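Side-chain contact in endoglucanase (Clostridium thermocellum, PDB 2E4T), which is the family 44 endoglucanase module of a larger cellulase and probably cleaves internal beta-1,4-glucosidic bonds of cellulose and xyloglucan: residues 335-338 with 339-342. Sequence-based numbering, arbitrary orientation.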
ATOM      1  N   PHE A 335     -16.415  10.147   8.551  1.00  6.73           N
ATOM      2  CA  PHE A 335     -15.032   9.673   8.397  1.00  6.51           C
ATOM      3  C   PHE A 335     -14.526   9.812   6.960  1.00  6.42           C
ATOM      4  O   PHE A 335     -13.436   9.316   6.650  1.00  6.89           O
ATOM      5  CB  PHE A 335     -14.922   8.219   8.864  1.00  6.60           C
ATOM      6  CG  PHE A 335     -15.244   8.056  10.320  1.00  7.10           C
ATOM      7  CD1 PHE A 335     -14.250   8.264  11.286  1.00  7.14           C
ATOM      8  CD2 PHE A 335     -16.524   7.681  10.737  1.00  8.07           C
ATOM      9  CE1 PHE A 335     -14.550   8.123  12.608  1.00  8.63           C
ATOM     10  CE2 PHE A 335     -16.811   7.508  12.098  1.00  9.32           C
ATOM     11  CZ  PHE A 335     -15.825   7.726  13.020  1.00  9.46           C
ATOM     12  N   LEU A 336     -15.325  10.467   6.088  1.00  6.58           N
ATOM     13  CA  LEU A 336     -14.958  10.659   4.679  1.00  6.79           C
ATOM     14  C   LEU A 336     -14.712  12.146   4.447  1.00  6.86           C
ATOM     15  O   LEU A 336     -15.371  13.001   5.063  1.00  8.11           O
ATOM     16  CB  LEU A 336     -16.058  10.172   3.768  1.00  7.50           C
ATOM     17  CG  LEU A 336     -16.374   8.696   3.894  1.00  7.82           C
ATOM     18  CD1 LEU A 336     -17.506   8.319   2.907  1.00  9.31           C
ATOM     19  CD2 LEU A 336     -15.104   7.824   3.660  1.00  8.88           C
ATOM     20  N   PRO A 337     -13.784  12.499   3.538  1.00  6.48           N
ATOM     21  CA  PRO A 337     -12.973  11.597   2.723  1.00  6.13           C
ATOM     22  C   PRO A 337     -11.919  10.908   3.580  1.00  5.80           C
ATOM     23  O   PRO A 337     -11.459  11.442   4.613  1.00  6.28           O
ATOM     24  CB  PRO A 337     -12.336  12.520   1.689  1.00  7.16           C
ATOM     25  CG  PRO A 337     -12.288  13.895   2.384  1.00  7.62           C
ATOM     26  CD  PRO A 337     -13.534  13.927   3.234  1.00  7.56           C
ATOM     27  N   ILE A 338     -11.516   9.682   3.206  1.00  5.64           N
ATOM     28  CA  ILE A 338     -10.789   8.855   4.163  1.00  5.45           C
ATOM     29  C   ILE A 338      -9.355   9.310   4.382  1.00  5.69           C
ATOM     30  O   ILE A 338      -8.900   9.280   5.538  1.00  5.92           O
ATOM     31  CB  ILE A 338     -10.894   7.342   3.789  1.00  5.96           C
ATOM     32  CG1 ILE A 338     -10.387   6.456   4.930  1.00  6.86           C
ATOM     33  CG2 ILE A 338     -10.230   6.997   2.486  1.00  6.91           C
ATOM     34  CD1 ILE A 338     -11.212   6.522   6.206  1.00  9.45           C
ATOM     35  N   LEU A 339      -8.597   9.725   3.353  1.00  5.62           N
ATOM     36  CA  LEU A 339      -7.215  10.090   3.620  1.00  5.96           C
ATOM     37  C   LEU A 339      -7.131  11.329   4.535  1.00  5.87           C
ATOM     38  O   LEU A 339      -6.353  11.298   5.496  1.00  6.21           O
ATOM     39  CB  LEU A 339      -6.364  10.261   2.364  1.00  6.34           C
ATOM     40  CG  LEU A 339      -6.268   9.016   1.476  1.00  6.34           C
ATOM     41  CD1 LEU A 339      -5.427   9.355   0.235  1.00  7.24           C
ATOM     42  CD2 LEU A 339      -5.690   7.799   2.213  1.00  7.72           C
ATOM     43  N   PRO A 340      -7.889  12.396   4.288  1.00  6.09           N
ATOM     44  CA  PRO A 340      -7.805  13.539   5.230  1.00  6.81           C
ATOM     45  C   PRO A 340      -8.231  13.154   6.633  1.00  6.72           C
ATOM     46  O   PRO A 340      -7.688  13.697   7.604  1.00  7.32           O
ATOM     47  CB  PRO A 340      -8.752  14.599   4.549  1.00  7.50           C
ATOM     48  CG  PRO A 340      -8.624  14.279   3.074  1.00  7.83           C
ATOM     49  CD  PRO A 340      -8.661  12.752   3.060  1.00  6.54           C
ATOM     50  N   ASN A 341      -9.209  12.245   6.780  1.00  6.20           N
ATOM     51  CA  ASN A 341      -9.583  11.806   8.133  1.00  6.29           C
ATOM     52  C   ASN A 341      -8.422  11.070   8.826  1.00  5.99           C
ATOM     53  O   ASN A 341      -8.157  11.303  10.018  1.00  6.70           O
ATOM     54  CB  ASN A 341     -10.882  11.008   8.135  1.00  7.01           C
ATOM     55  CG  ASN A 341     -12.067  11.934   8.207  1.00  7.33           C
ATOM     56  OD1 ASN A 341     -12.543  12.232   9.311  1.00  9.24           O
ATOM     57  ND2 ASN A 341     -12.541  12.447   7.094  1.00  7.84           N
ATOM     58  N   LEU A 342      -7.753  10.162   8.096  1.00  5.87           N
ATOM     59  CA  LEU A 342      -6.611   9.456   8.690  1.00  5.99           C
ATOM     60  C   LEU A 342      -5.497  10.459   9.034  1.00  5.73           C
ATOM     61  O   LEU A 342      -4.866  10.379  10.102  1.00  6.52           O
ATOM     62  CB  LEU A 342      -6.107   8.372   7.737  1.00  5.82           C
ATOM     63  CG  LEU A 342      -7.075   7.205   7.545  1.00  5.71           C
ATOM     64  CD1 LEU A 342      -6.653   6.346   6.342  1.00  6.88           C
ATOM     65  CD2 LEU A 342      -7.155   6.332   8.829  1.00  6.97           C
TER
HETATM   66  O   HOH W   1     -14.916  14.113   7.648  1.00 19.44           O
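P337 and I338 meet N341 and L342 through the first backbone bonds of helix 338-349: N341 N donates to P337 O over 3.2 Å and L342 N to I338 O over 2.9 Å, the i to i+4 spacing of an alpha helix. N341 doubles back on the incoming loop. Its ND2 gives a nearly straight second bond to P337 O (2.9 Å, 171° at the hydrogen). That oxygen lies near the amide plane of N341, but ND2 stands above the P337 carbonyl plane, 36° out of it and not on a lone pair. Backbone and side chain of N341 thus both grip P337 O. A water accepts from ND2 at 3.0 Å and lies 2.9 Å from L336 O, to which it can donate, though other acceptors compete; it may thus link the two. OD1 bonds R255 NH2, so both ends of the amide are held and its rotation is fixed. The side chains of P337 and P340 cross at about a right angle, CG against CG at 3.7 Å. With CG1 anti to its backbone N (chi1 -168°), I338 brings that branch to 4.0 Å from L342 CD1, while F235 and Y238 of helix 235-240 also touch its side chain. L339 packs on L355 and I357 of strand 354-360, joining the helix to the parallel sheet. The arrangement is a helix N-terminus, with P337 as N-cap, preceding a TIM-like barrel strand.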